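PDB 3I0P: malate dehydrogenase from Entamoeba histolytica, which probably catalyses the NAD-dependent interconversion of malate and oxaloacetate. Local coordinates for residues K7-T13 / V361-F365; I14-Y19 / R36-I40; I63-I68 / N89-G93; G100-I105 / F285-I289; I170-E174 / V304-R309. One frame throughout, in Å; residues are numbered along the deposited sequence. Where two conformers were deposited one is given.

In the fold
Contacts 3, 4 and 5 are buried, contact 2 is partly so, and contact 1 lies at the surface, its centre about 24 Å from that of the chain. Contacts 1 and 2 share helix 11-24 and touch, Phe17 meeting Val361 and Leu363. Contact 4 sets helix 93-111 on the central sheet with no hydrogen bond, by apolar side chains packed on each other and on backbone; contact 3, just before that helix, combines a side-chain amide hydrogen bond with packing on a phenyl ring. In contact 5 a hairpin turn meets helix 297-312 through a hydrogen bond, a less certain salt bridge and apolar groups. Contact 2 pairs apolar side chains inside with charged ones toward its more exposed side.

Contact 1: residues K7-T13 / V361-F365; sequences KNVSIDT and VPLPF
Lys7 and Phe365 run past each other in opposite directions, and this sets the geometry of the contact. The lysine chain is fully extended through its first three torsions (chi1 -176°), which carries the methylene CE over one face of the phenyl ring; the bend at chi4 (69°) turns only NZ. CE lies 4.1 Å from the centroid of the Phe365 ring and 27° off its normal, a CH-pi contact made by the aliphatic part of a charged residue. The opposite face of the same ring is met by Leu363 CG, 3.8 Å above the plane and offset toward the rim, so the ring is held between a lysine methylene and a leucine of its own segment. Val9 comes in at about a right angle to Phe365, its CG2 lying 3.9 Å from CZ and oblique to the ring.

Further along, the Thr13 methyl CG2 points at the CD corner of the Pro364 ring, 3.9 Å away, and the same methyl approaches Leu363 CD1 at 4.2 Å. Ser10, at the N-cap of helix 11-24, marks the change from strand to helix between these two groups of contacts. Ile349 of helix 346-359 touches Lys7, Val9 and Phe365, completing the cluster.

No hydrogen bond joins the segments, and the terminal carboxylate makes a long, weak ion pair with Lys353. The chemistry therefore implies that the C-terminal tail is held here by dispersion and CH-pi packing over a modest 216 Å² of buried surface.

Contact 2: residues I14-Y19 / R36-I40; sequences IKEFMY and RDTLI
With chi1 at 78°, Arg36 puts CG between its backbone N and carbonyl carbon, and a second bend at chi2 lifts the guanidinium toward Tyr19. The two residues belong to an antiparallel helical hairpin: helices 11-24 and 29-45 follow each other in the chain, and the short segments used here have axes 9.6 Å apart and running at 140°.

On the inner side the contact is apolar. Ile40 CD1 meets Ile14 CG2 at 3.7 Å, while Ile40 CG1 takes the Lys15 methylene CG at the same distance, the two chains crossing at about a right angle. Met18, bent at chi2 and chi3, curls its methyl CE over the facing helix, where it lies 3.8 Å from Leu39 CB and near the backbone of Arg36 and Ile40. Ile52 and Phe55 add further apolar cover to Met18.

Toward the more exposed side the arginine spans the two helices. Its NH1 lies against Tyr19 CB, with ring and guanidinium planes 53° apart, and the carbonyl O of Lys15 sits near the guanidinium plane, 3.5 Å from NH1. Tyr19 OH is hydrogen-bonded to Glu29 at the start of the second helix. Asp37, next in sequence, fixes the rotation of the arginine: Arg36 NE donates to Asp37 OD1 over 2.9 Å, with the acceptor in the guanidinium plane and met on its anti side.

Contact 3: residues I63-I68 / N89-G93; sequences IKKGMI and NNGFG
The backbones come closest where Ile68 and Gly91 bring their CA atoms within 5.5 Å, after the chain has left helix 55-64 through a Schellman motif in which Gly66, at positive phi (64°), is the C-prime residue, Met67 N bonds to Arg62 O and Gly66 N bonds to Ile63 O. Asn90 makes the polar link. A chi1 of -176° swings its amide away from its own backbone N and toward the other segment, and ND2 donates to Met67 O at 3.0 Å. The bond is bent, with 148° at the hydrogen, and the donor stands above the carbonyl plane. The other end of that amide has a partner of its own, since Asn90 OD1 accepts from Lys279 NZ. Each end of this buried group is thus engaged, and the lysine, which can only donate, supports this orientation of the amide.

Residues 89-93 connect strand 83-87 to helix 93-111, the start of a beta-alpha-beta crossover to the parallel strand 113-121, and Phe92 occupies the N-cap position of that helix. The contact therefore joins the end of one helix to the beginning of another.

Two isoleucines hold the Phe92 ring from different directions. Ile68 CG2 sits over a face, 3.9 Å from the centroid of the Phe92 ring, in a CH-pi contact. Ile63 instead brings CD1 to the ring edge, near its plane, 3.7 Å from Phe92 CZ. Between the polar and aromatic ends, Ile68 CA lies 3.6 Å from Asn90 O in a CA-H...O contact, while Gly91 O accepts from Thr122 OG1.

Contact 4: residues G100-I105 / F285-I289; sequences GMKMAI and FFIAI
Phe286, Met101 and Ala288 give up the most surface in this contact between helix 93-111 and strand 282-290. Phe286 points its CB at the helix, and Met101 crosses it obliquely. The methionine starts out extended (chi1 176°), then bends at both following torsions, so that the thioether curls in toward the strand and its methyl reaches the backbone: Met101 CE lies 3.9 Å from Phe286 CB and 3.6 Å from Ile287 O. The Phe286 ring itself takes Met101 CB at a slant, 4.1 Å from CD1, and passes the bare backbone of Gly100, whose C is 4.3 Å from Phe286 CD2. The ring also meets Tyr130 of helix 127-136, their planes at about 55°.

Two residues on, Ala288 points the same way. Its single methyl packs into the helix backbone, with Ala288 CB 3.6 Å from Ala104 O, and it faces the Ala104 methyl at 4.2 Å between the CB atoms. Ile105 adds CG1 to the same small side chain. These short side chains match a close approach, 7.3 Å between the axes of the two segments.

No hydrogen bond crosses, and the strand's backbone bonds go to strands 113-121 and 139-145 on its two sides. Ile287 points away from the helix, onto helix 244-259. The two segments run nearly along each other, at 27°. This is the packing of an alpha/beta layer, in which helix 93-111, the crossover of a beta-alpha-beta unit between parallel strands 83-87 and 113-121, covers one face of the mixed central sheet.

Contact 5: residues I170-E174 / V304-R309; sequences IPSDE and VGDINR
The turn of a beta hairpin, joining antiparallel strands 166-170 and 178-182, lies here against helix 297-312, with Ser172 beside Val304 and Asp173 beside Gly305. Val304 provides the apolar part. Its CG2 meets Ile170 CG2 at 3.8 Å, the two side chains set at a slant to each other, while its other methyl, CG1, approaches Pro171 O at 3.6 Å. The turn is shaped from within by Ser172, whose OG, placed beside its own carbonyl carbon by a chi1 of -179°, accepts from Glu174 N at 3.3 Å, an ST turn.

Glu174 extends toward the helix, where it meets Asn308. Asn308 ND2 donates to Glu174 OE1 over 3.1 Å, at 143° at the hydrogen; the donor comes from above the carboxylate plane, and the carboxylate and amide planes are turned 32° apart. OE2 of Glu174 is paired with Arg312 as a salt bridge, though its exact position is less certain.

At the C-terminal end of 304-309, Arg309 lies between two acids. Its NH1 pairs with Asp306 OD1 at 2.7 Å, within the helix; that oxygen lies in the guanidinium plane, at its edge, and so helps fix the rotation of the group. NH2 faces Asp173 as a salt bridge, but the two groups are modelled too close together for their exact distance to be relied on.

Ile170 and Val304 also pack on Ile256 and Cys260 of the second subunit. The arrangement is that of a hairpin turn, leading into 178-182, an outermost strand of the central sheet within this chain, docked on a helix at the dimer interface.

Contact 1: residues K7-T13 / V361-F365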
# COMPACT_ATOMS: atom_id res chain seq x y z
N LYS A 7 12.55 -15.27 31.23
CA LYS A 7 12.14 -14.72 32.54
C LYS A 7 11.00 -13.71 32.39
O LYS A 7 11.07 -12.79 31.57
CB LYS A 7 13.32 -14.09 33.27
CG LYS A 7 13.01 -13.58 34.67
CD LYS A 7 14.28 -13.11 35.36
CE LYS A 7 14.05 -12.76 36.84
NZ LYS A 7 13.76 -13.97 37.67
N ASN A 8 9.97 -13.88 33.21
CA ASN A 8 8.78 -13.04 33.15
C ASN A 8 8.98 -11.71 33.86
O ASN A 8 9.32 -11.67 35.04
CB ASN A 8 7.57 -13.78 33.71
CG ASN A 8 6.27 -13.04 33.48
OD1 ASN A 8 5.88 -12.16 34.26
ND2 ASN A 8 5.58 -13.39 32.41
N VAL A 9 8.75 -10.63 33.13
CA VAL A 9 8.78 -9.28 33.70
C VAL A 9 7.46 -8.59 33.35
O VAL A 9 6.99 -8.70 32.21
CB VAL A 9 9.97 -8.45 33.15
CG1 VAL A 9 10.13 -7.18 33.95
CG2 VAL A 9 11.26 -9.25 33.17
N SER A 10 6.87 -7.90 34.31
CA SER A 10 5.61 -7.20 34.08
C SER A 10 5.83 -6.01 33.14
O SER A 10 6.92 -5.42 33.13
CB SER A 10 4.99 -6.73 35.39
OG SER A 10 5.63 -5.55 35.87
N ILE A 11 4.79 -5.66 32.38
CA ILE A 11 4.80 -4.49 31.50
C ILE A 11 5.17 -3.21 32.27
O ILE A 11 6.01 -2.44 31.81
CB ILE A 11 3.43 -4.32 30.76
CG1 ILE A 11 3.19 -5.45 29.73
CG2 ILE A 11 3.29 -2.93 30.15
CD1 ILE A 11 4.24 -5.57 28.61
N ASP A 12 4.55 -3.00 33.43
CA ASP A 12 4.85 -1.85 34.28
C ASP A 12 6.34 -1.75 34.62
O ASP A 12 6.91 -0.67 34.52
CB ASP A 12 4.02 -1.87 35.57
CG ASP A 12 2.54 -1.52 35.34
OD1 ASP A 12 2.22 -0.51 34.67
OD2 ASP A 12 1.68 -2.27 35.86
N THR A 13 6.95 -2.87 35.02
CA THR A 13 8.39 -2.90 35.32
C THR A 13 9.21 -2.44 34.11
O THR A 13 10.06 -1.56 34.23
CB THR A 13 8.89 -4.31 35.79
OG1 THR A 13 8.17 -4.72 36.96
CG2 THR A 13 10.38 -4.31 36.11
N VAL A 361 19.44 2.27 38.45
CA VAL A 361 18.01 2.19 38.26
C VAL A 361 17.56 0.84 38.81
O VAL A 361 17.90 -0.20 38.25
CB VAL A 361 17.62 2.31 36.77
CG1 VAL A 361 16.12 2.16 36.58
CG2 VAL A 361 18.10 3.63 36.20
N PRO A 362 16.81 0.86 39.92
CA PRO A 362 16.46 -0.36 40.65
C PRO A 362 15.63 -1.34 39.82
O PRO A 362 14.79 -0.94 39.02
CB PRO A 362 15.64 0.15 41.85
CG PRO A 362 15.94 1.63 41.93
CD PRO A 362 16.17 2.05 40.51
N LEU A 363 15.90 -2.63 40.03
CA LEU A 363 15.17 -3.70 39.37
C LEU A 363 14.75 -4.71 40.44
O LEU A 363 15.43 -4.86 41.45
CB LEU A 363 16.07 -4.36 38.34
CG LEU A 363 15.52 -4.71 36.96
CD1 LEU A 363 14.56 -3.64 36.44
CD2 LEU A 363 16.68 -4.87 36.01
N PRO A 364 13.60 -5.39 40.24
CA PRO A 364 13.19 -6.35 41.28
C PRO A 364 13.87 -7.73 41.17
O PRO A 364 13.39 -8.70 41.74
CB PRO A 364 11.68 -6.45 41.07
CG PRO A 364 11.50 -6.21 39.59
CD PRO A 364 12.53 -5.16 39.25
N PHE A 365 14.99 -7.80 40.44
CA PHE A 365 15.77 -9.04 40.31
C PHE A 365 17.24 -8.78 39.96
O PHE A 365 17.69 -7.63 39.84
CB PHE A 365 15.13 -9.97 39.28
CG PHE A 365 14.77 -9.29 37.99
CD1 PHE A 365 13.50 -8.75 37.80
CD2 PHE A 365 15.71 -9.17 36.97
CE1 PHE A 365 13.17 -8.12 36.61
CE2 PHE A 365 15.39 -8.54 35.78
CZ PHE A 365 14.11 -8.01 35.60
OXT PHE A 365 18.03 -9.72 39.79

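Contact 2: residues I14-Y19 / R36-I40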
# COMPACT_ATOMS: atom_id res chain seq x y z
N ILE A 14 8.94 -3.05 32.95
CA ILE A 14 9.62 -2.74 31.71
C ILE A 14 9.44 -1.26 31.32
O ILE A 14 10.40 -0.59 30.95
CB ILE A 14 9.15 -3.67 30.56
CG1 ILE A 14 9.42 -5.13 30.91
CG2 ILE A 14 9.82 -3.30 29.23
CD1 ILE A 14 8.66 -6.12 30.06
N LYS A 15 8.19 -0.79 31.43
CA LYS A 15 7.78 0.60 31.18
C LYS A 15 8.58 1.59 32.00
O LYS A 15 9.20 2.50 31.45
CB LYS A 15 6.31 0.79 31.58
CG LYS A 15 5.29 0.95 30.50
CD LYS A 15 3.93 1.13 31.14
CE LYS A 15 3.01 2.03 30.31
NZ LYS A 15 1.59 1.54 30.37
N GLU A 16 8.54 1.42 33.33
CA GLU A 16 9.19 2.31 34.29
C GLU A 16 10.69 2.30 34.13
O GLU A 16 11.34 3.35 34.24
CB GLU A 16 8.82 1.92 35.72
CG GLU A 16 9.80 2.39 36.80
CD GLU A 16 9.60 3.85 37.21
OE1 GLU A 16 8.83 4.57 36.54
OE2 GLU A 16 10.23 4.27 38.20
N PHE A 17 11.24 1.12 33.86
CA PHE A 17 12.69 0.92 33.78
C PHE A 17 13.24 1.66 32.59
O PHE A 17 14.26 2.33 32.69
CB PHE A 17 13.01 -0.57 33.66
CG PHE A 17 14.47 -0.85 33.44
CD1 PHE A 17 15.38 -0.75 34.49
CD2 PHE A 17 14.93 -1.23 32.18
CE1 PHE A 17 16.74 -1.01 34.29
CE2 PHE A 17 16.29 -1.50 31.96
CZ PHE A 17 17.20 -1.39 33.02
N MET A 18 12.54 1.54 31.47
CA MET A 18 12.94 2.15 30.22
C MET A 18 12.99 3.67 30.39
O MET A 18 13.93 4.33 29.95
CB MET A 18 11.95 1.74 29.14
CG MET A 18 12.59 1.26 27.87
SD MET A 18 11.82 -0.16 27.05
CE MET A 18 10.06 0.21 27.16
N TYR A 19 11.99 4.20 31.08
CA TYR A 19 11.86 5.63 31.32
C TYR A 19 12.94 6.16 32.27
O TYR A 19 13.46 7.27 32.07
CB TYR A 19 10.45 5.90 31.83
CG TYR A 19 10.18 7.25 32.44
CD1 TYR A 19 10.05 8.39 31.64
CD2 TYR A 19 10.00 7.38 33.81
CE1 TYR A 19 9.77 9.64 32.22
CE2 TYR A 19 9.72 8.62 34.40
CZ TYR A 19 9.61 9.74 33.59
OH TYR A 19 9.33 10.95 34.17
N ARG A 36 9.54 5.64 25.45
CA ARG A 36 9.21 4.44 26.18
C ARG A 36 7.79 3.97 25.85
O ARG A 36 7.54 2.77 25.81
CB ARG A 36 9.45 4.60 27.69
CG ARG A 36 8.40 5.38 28.45
CD ARG A 36 7.32 4.48 29.00
NE ARG A 36 6.24 5.28 29.57
CZ ARG A 36 6.20 5.69 30.83
NH1 ARG A 36 7.17 5.36 31.66
NH2 ARG A 36 5.18 6.42 31.27
N ASP A 37 6.88 4.92 25.61
CA ASP A 37 5.50 4.58 25.21
C ASP A 37 5.49 3.78 23.91
O ASP A 37 4.80 2.76 23.81
CB ASP A 37 4.63 5.83 25.04
CG ASP A 37 4.09 6.36 26.35
OD1 ASP A 37 4.32 5.76 27.43
OD2 ASP A 37 3.41 7.40 26.30
N THR A 38 6.26 4.22 22.92
CA THR A 38 6.25 3.53 21.64
C THR A 38 7.12 2.29 21.67
O THR A 38 6.89 1.35 20.91
CB THR A 38 6.58 4.42 20.40
OG1 THR A 38 7.79 3.97 19.80
CG2 THR A 38 6.70 5.89 20.74
N LEU A 39 8.11 2.26 22.55
CA LEU A 39 8.87 1.03 22.76
C LEU A 39 8.02 -0.02 23.47
O LEU A 39 7.90 -1.14 22.96
CB LEU A 39 10.21 1.27 23.47
CG LEU A 39 11.22 2.04 22.63
CD1 LEU A 39 12.59 2.06 23.27
CD2 LEU A 39 11.30 1.43 21.22
N ILE A 40 7.41 0.33 24.60
CA ILE A 40 6.53 -0.62 25.30
C ILE A 40 5.35 -1.09 24.42
O ILE A 40 4.98 -2.25 24.47
CB ILE A 40 6.04 -0.11 26.69
CG1 ILE A 40 5.47 -1.27 27.52
CG2 ILE A 40 4.99 0.99 26.55
CD1 ILE A 40 6.51 -2.13 28.16

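Contact 3: residues I63-I68 / N89-G93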
# COMPACT_ATOMS: atom_id res chain seq x y z
N ILE A 63 22.82 6.29 21.89
CA ILE A 63 22.94 7.55 22.64
C ILE A 63 24.38 7.71 23.20
O ILE A 63 24.96 8.81 23.18
CB ILE A 63 21.91 7.63 23.78
CG1 ILE A 63 20.49 7.55 23.23
CG2 ILE A 63 22.10 8.92 24.59
CD1 ILE A 63 19.40 7.41 24.28
N LYS A 64 24.94 6.59 23.67
CA LYS A 64 26.32 6.53 24.15
C LYS A 64 27.33 6.79 23.02
O LYS A 64 28.38 7.39 23.25
CB LYS A 64 26.59 5.18 24.82
CG LYS A 64 26.17 5.11 26.29
CD LYS A 64 26.07 3.67 26.80
CE LYS A 64 27.38 2.89 26.67
NZ LYS A 64 27.21 1.40 26.76
N LYS A 65 27.02 6.35 21.80
CA LYS A 65 27.88 6.62 20.65
C LYS A 65 27.48 7.91 19.91
O LYS A 65 27.85 8.12 18.76
CB LYS A 65 27.92 5.41 19.69
CG LYS A 65 28.72 4.21 20.23
CD LYS A 65 28.78 3.04 19.24
CE LYS A 65 27.61 2.06 19.46
NZ LYS A 65 27.37 1.15 18.30
N GLY A 66 26.73 8.78 20.59
CA GLY A 66 26.35 10.09 20.03
C GLY A 66 25.47 10.07 18.78
O GLY A 66 25.31 11.10 18.12
N MET A 67 24.88 8.91 18.47
CA MET A 67 24.07 8.71 17.27
C MET A 67 22.64 9.27 17.37
O MET A 67 21.95 9.42 16.36
CB MET A 67 24.02 7.22 16.91
CG MET A 67 25.38 6.60 16.73
SD MET A 67 25.30 4.82 16.48
CE MET A 67 24.68 4.68 14.81
N ILE A 68 22.21 9.55 18.58
CA ILE A 68 20.91 10.14 18.82
C ILE A 68 21.16 11.31 19.75
O ILE A 68 21.98 11.21 20.65
CB ILE A 68 19.95 9.11 19.50
CG1 ILE A 68 19.73 7.89 18.60
CG2 ILE A 68 18.61 9.73 19.85
CD1 ILE A 68 19.22 6.66 19.34
N ASN A 89 16.38 16.93 13.78
CA ASN A 89 17.49 17.39 14.62
C ASN A 89 18.25 16.24 15.25
O ASN A 89 18.81 16.38 16.34
CB ASN A 89 17.00 18.38 15.68
CG ASN A 89 16.59 19.70 15.10
OD1 ASN A 89 17.27 20.24 14.22
ND2 ASN A 89 15.47 20.24 15.56
N ASN A 90 18.24 15.11 14.55
CA ASN A 90 18.90 13.87 14.98
C ASN A 90 18.32 13.31 16.29
O ASN A 90 18.99 12.56 17.01
CB ASN A 90 20.44 14.03 15.02
CG ASN A 90 21.18 12.73 15.38
OD1 ASN A 90 22.06 12.73 16.23
ND2 ASN A 90 20.81 11.64 14.73
N GLY A 91 17.06 13.65 16.58
CA GLY A 91 16.38 13.10 17.76
C GLY A 91 15.87 11.68 17.58
O GLY A 91 16.13 11.02 16.56
N PHE A 92 15.14 11.20 18.58
CA PHE A 92 14.47 9.91 18.52
C PHE A 92 13.36 9.93 17.48
O PHE A 92 12.55 10.87 17.45
CB PHE A 92 13.76 9.62 19.83
CG PHE A 92 14.66 9.44 21.00
CD1 PHE A 92 15.39 8.25 21.17
CD2 PHE A 92 14.71 10.41 22.00
CE1 PHE A 92 16.18 8.07 22.30
CE2 PHE A 92 15.49 10.23 23.13
CZ PHE A 92 16.23 9.07 23.28
N GLY A 93 13.30 8.89 16.65
CA GLY A 93 12.21 8.77 15.69
C GLY A 93 10.86 8.82 16.38
O GLY A 93 9.91 9.36 15.83

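Contact 4: residues G100-I105 / F285-I289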
# COMPACT_ATOMS: atom_id res chain seq x y z
N GLY A 100 5.04 14.58 14.94
CA GLY A 100 4.62 14.64 13.54
C GLY A 100 3.19 14.18 13.28
O GLY A 100 2.43 14.87 12.59
N MET A 101 2.83 13.03 13.82
CA MET A 101 1.49 12.48 13.63
C MET A 101 0.44 13.26 14.42
O MET A 101 -0.62 13.60 13.88
CB MET A 101 1.45 10.98 13.96
CG MET A 101 0.06 10.34 13.88
SD MET A 101 -0.75 10.44 12.26
CE MET A 101 -0.13 8.98 11.44
N LYS A 102 0.73 13.57 15.68
CA LYS A 102 -0.17 14.40 16.49
C LYS A 102 -0.48 15.69 15.75
O LYS A 102 -1.60 16.19 15.78
CB LYS A 102 0.45 14.73 17.84
CG LYS A 102 0.16 13.74 18.92
CD LYS A 102 1.00 14.01 20.17
CE LYS A 102 0.62 15.30 20.88
NZ LYS A 102 1.54 15.54 22.04
N MET A 103 0.55 16.20 15.09
CA MET A 103 0.47 17.41 14.30
C MET A 103 -0.38 17.18 13.05
O MET A 103 -1.24 18.01 12.73
CB MET A 103 1.88 17.83 13.94
CG MET A 103 2.03 19.21 13.41
SD MET A 103 3.70 19.82 13.70
CE MET A 103 3.55 21.34 12.77
N ALA A 104 -0.17 16.06 12.37
CA ALA A 104 -1.01 15.70 11.23
C ALA A 104 -2.49 15.50 11.62
O ALA A 104 -3.39 15.86 10.86
CB ALA A 104 -0.47 14.47 10.54
N ILE A 105 -2.72 14.94 12.81
CA ILE A 105 -4.07 14.75 13.34
C ILE A 105 -4.75 16.09 13.59
O ILE A 105 -5.90 16.32 13.19
CB ILE A 105 -4.06 13.92 14.66
CG1 ILE A 105 -3.70 12.47 14.38
CG2 ILE A 105 -5.40 14.00 15.37
CD1 ILE A 105 -3.23 11.70 15.61
N PHE A 285 7.05 9.64 7.11
CA PHE A 285 5.84 10.39 6.75
C PHE A 285 4.65 9.95 7.58
O PHE A 285 4.59 8.79 8.02
CB PHE A 285 5.50 10.26 5.26
CG PHE A 285 5.01 8.90 4.85
CD1 PHE A 285 3.65 8.65 4.74
CD2 PHE A 285 5.91 7.88 4.56
CE1 PHE A 285 3.18 7.39 4.35
CE2 PHE A 285 5.46 6.61 4.17
CZ PHE A 285 4.09 6.37 4.06
N PHE A 286 3.71 10.87 7.79
CA PHE A 286 2.53 10.63 8.61
C PHE A 286 1.33 11.34 8.00
O PHE A 286 1.34 12.56 7.83
CB PHE A 286 2.75 11.13 10.04
CG PHE A 286 3.99 10.59 10.68
CD1 PHE A 286 4.00 9.32 11.24
CD2 PHE A 286 5.16 11.35 10.69
CE1 PHE A 286 5.15 8.81 11.82
CE2 PHE A 286 6.31 10.84 11.27
CZ PHE A 286 6.31 9.56 11.83
N ILE A 287 0.31 10.54 7.67
CA ILE A 287 -0.92 11.05 7.07
C ILE A 287 -2.09 10.78 8.01
O ILE A 287 -2.22 9.68 8.54
CB ILE A 287 -1.20 10.38 5.69
CG1 ILE A 287 -0.08 10.69 4.70
CG2 ILE A 287 -2.57 10.81 5.12
CD1 ILE A 287 -0.32 10.07 3.34
N ALA A 288 -2.94 11.78 8.20
CA ALA A 288 -4.17 11.63 8.97
C ALA A 288 -5.38 12.14 8.17
O ALA A 288 -5.36 13.23 7.60
CB ALA A 288 -4.05 12.36 10.28
N ILE A 289 -6.43 11.33 8.14
CA ILE A 289 -7.65 11.67 7.40
C ILE A 289 -8.82 11.68 8.39
O ILE A 289 -9.10 10.68 9.04
CB ILE A 289 -7.95 10.63 6.28
CG1 ILE A 289 -6.86 10.68 5.22
CG2 ILE A 289 -9.34 10.85 5.68
CD1 ILE A 289 -6.75 9.42 4.44

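Contact 5: residues I170-E174 / V304-R309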
# COMPACT_ATOMS: atom_id res chain seq x y z
N ILE A 170 -7.09 2.28 11.21
CA ILE A 170 -8.45 2.67 10.85
C ILE A 170 -9.40 2.40 12.02
O ILE A 170 -9.43 1.28 12.55
CB ILE A 170 -8.94 1.92 9.58
CG1 ILE A 170 -8.13 2.36 8.35
CG2 ILE A 170 -10.45 2.11 9.37
CD1 ILE A 170 -8.21 1.44 7.17
N PRO A 171 -10.18 3.43 12.42
CA PRO A 171 -11.15 3.24 13.51
C PRO A 171 -12.10 2.07 13.26
O PRO A 171 -12.50 1.81 12.11
CB PRO A 171 -11.90 4.57 13.53
CG PRO A 171 -10.95 5.55 12.98
CD PRO A 171 -10.16 4.82 11.93
N SER A 172 -12.45 1.36 14.33
CA SER A 172 -13.25 0.15 14.26
C SER A 172 -14.30 0.19 15.37
O SER A 172 -14.15 0.94 16.34
CB SER A 172 -12.35 -1.07 14.43
OG SER A 172 -13.08 -2.28 14.33
N ASP A 173 -15.37 -0.61 15.25
CA ASP A 173 -16.37 -0.66 16.32
C ASP A 173 -16.10 -1.84 17.23
O ASP A 173 -16.88 -2.14 18.12
CB ASP A 173 -17.82 -0.66 15.79
CG ASP A 173 -18.26 -2.01 15.21
OD1 ASP A 173 -17.40 -2.88 14.93
OD2 ASP A 173 -19.48 -2.20 15.03
N GLU A 174 -14.97 -2.50 16.98
CA GLU A 174 -14.51 -3.59 17.80
C GLU A 174 -13.62 -3.07 18.94
O GLU A 174 -13.46 -1.85 19.08
CB GLU A 174 -13.77 -4.60 16.93
CG GLU A 174 -14.56 -5.01 15.71
CD GLU A 174 -13.88 -6.10 14.93
OE1 GLU A 174 -12.78 -5.85 14.39
OE2 GLU A 174 -14.46 -7.21 14.84
N VAL A 304 -16.70 -0.75 9.10
CA VAL A 304 -15.40 -1.43 9.20
C VAL A 304 -15.53 -2.76 9.94
O VAL A 304 -15.05 -3.81 9.46
CB VAL A 304 -14.33 -0.52 9.88
CG1 VAL A 304 -13.09 -1.30 10.30
CG2 VAL A 304 -13.95 0.65 8.96
N GLY A 305 -16.21 -2.73 11.09
CA GLY A 305 -16.53 -3.94 11.84
C GLY A 305 -17.28 -4.96 11.00
O GLY A 305 -16.93 -6.13 10.98
N ASP A 306 -18.32 -4.50 10.29
CA ASP A 306 -19.06 -5.36 9.38
C ASP A 306 -18.15 -6.04 8.36
O ASP A 306 -18.34 -7.23 8.05
CB ASP A 306 -20.16 -4.59 8.66
CG ASP A 306 -21.40 -4.37 9.51
OD1 ASP A 306 -21.59 -5.11 10.50
OD2 ASP A 306 -22.19 -3.45 9.18
N ILE A 307 -17.18 -5.30 7.81
CA ILE A 307 -16.21 -5.88 6.87
C ILE A 307 -15.41 -6.98 7.57
O ILE A 307 -15.33 -8.11 7.06
CB ILE A 307 -15.32 -4.78 6.19
CG1 ILE A 307 -16.09 -4.09 5.05
CG2 ILE A 307 -14.00 -5.35 5.65
CD1 ILE A 307 -15.68 -2.66 4.78
N ASN A 308 -14.84 -6.66 8.73
CA ASN A 308 -14.10 -7.62 9.55
C ASN A 308 -14.91 -8.86 9.92
O ASN A 308 -14.44 -10.00 9.78
CB ASN A 308 -13.57 -6.95 10.82
CG ASN A 308 -12.39 -6.03 10.56
OD1 ASN A 308 -11.74 -6.12 9.52
ND2 ASN A 308 -12.09 -5.15 11.50
N ARG A 309 -16.15 -8.63 10.38
CA ARG A 309 -17.01 -9.74 10.78
C ARG A 309 -17.36 -10.65 9.62
O ARG A 309 -17.37 -11.88 9.77
CB ARG A 309 -18.27 -9.23 11.46
CG ARG A 309 -17.98 -8.71 12.84
CD ARG A 309 -19.22 -8.14 13.49
NE ARG A 309 -18.90 -6.89 14.14
CZ ARG A 309 -19.30 -5.70 13.70
NH1 ARG A 309 -20.05 -5.61 12.61
NH2 ARG A 309 -18.97 -4.61 14.35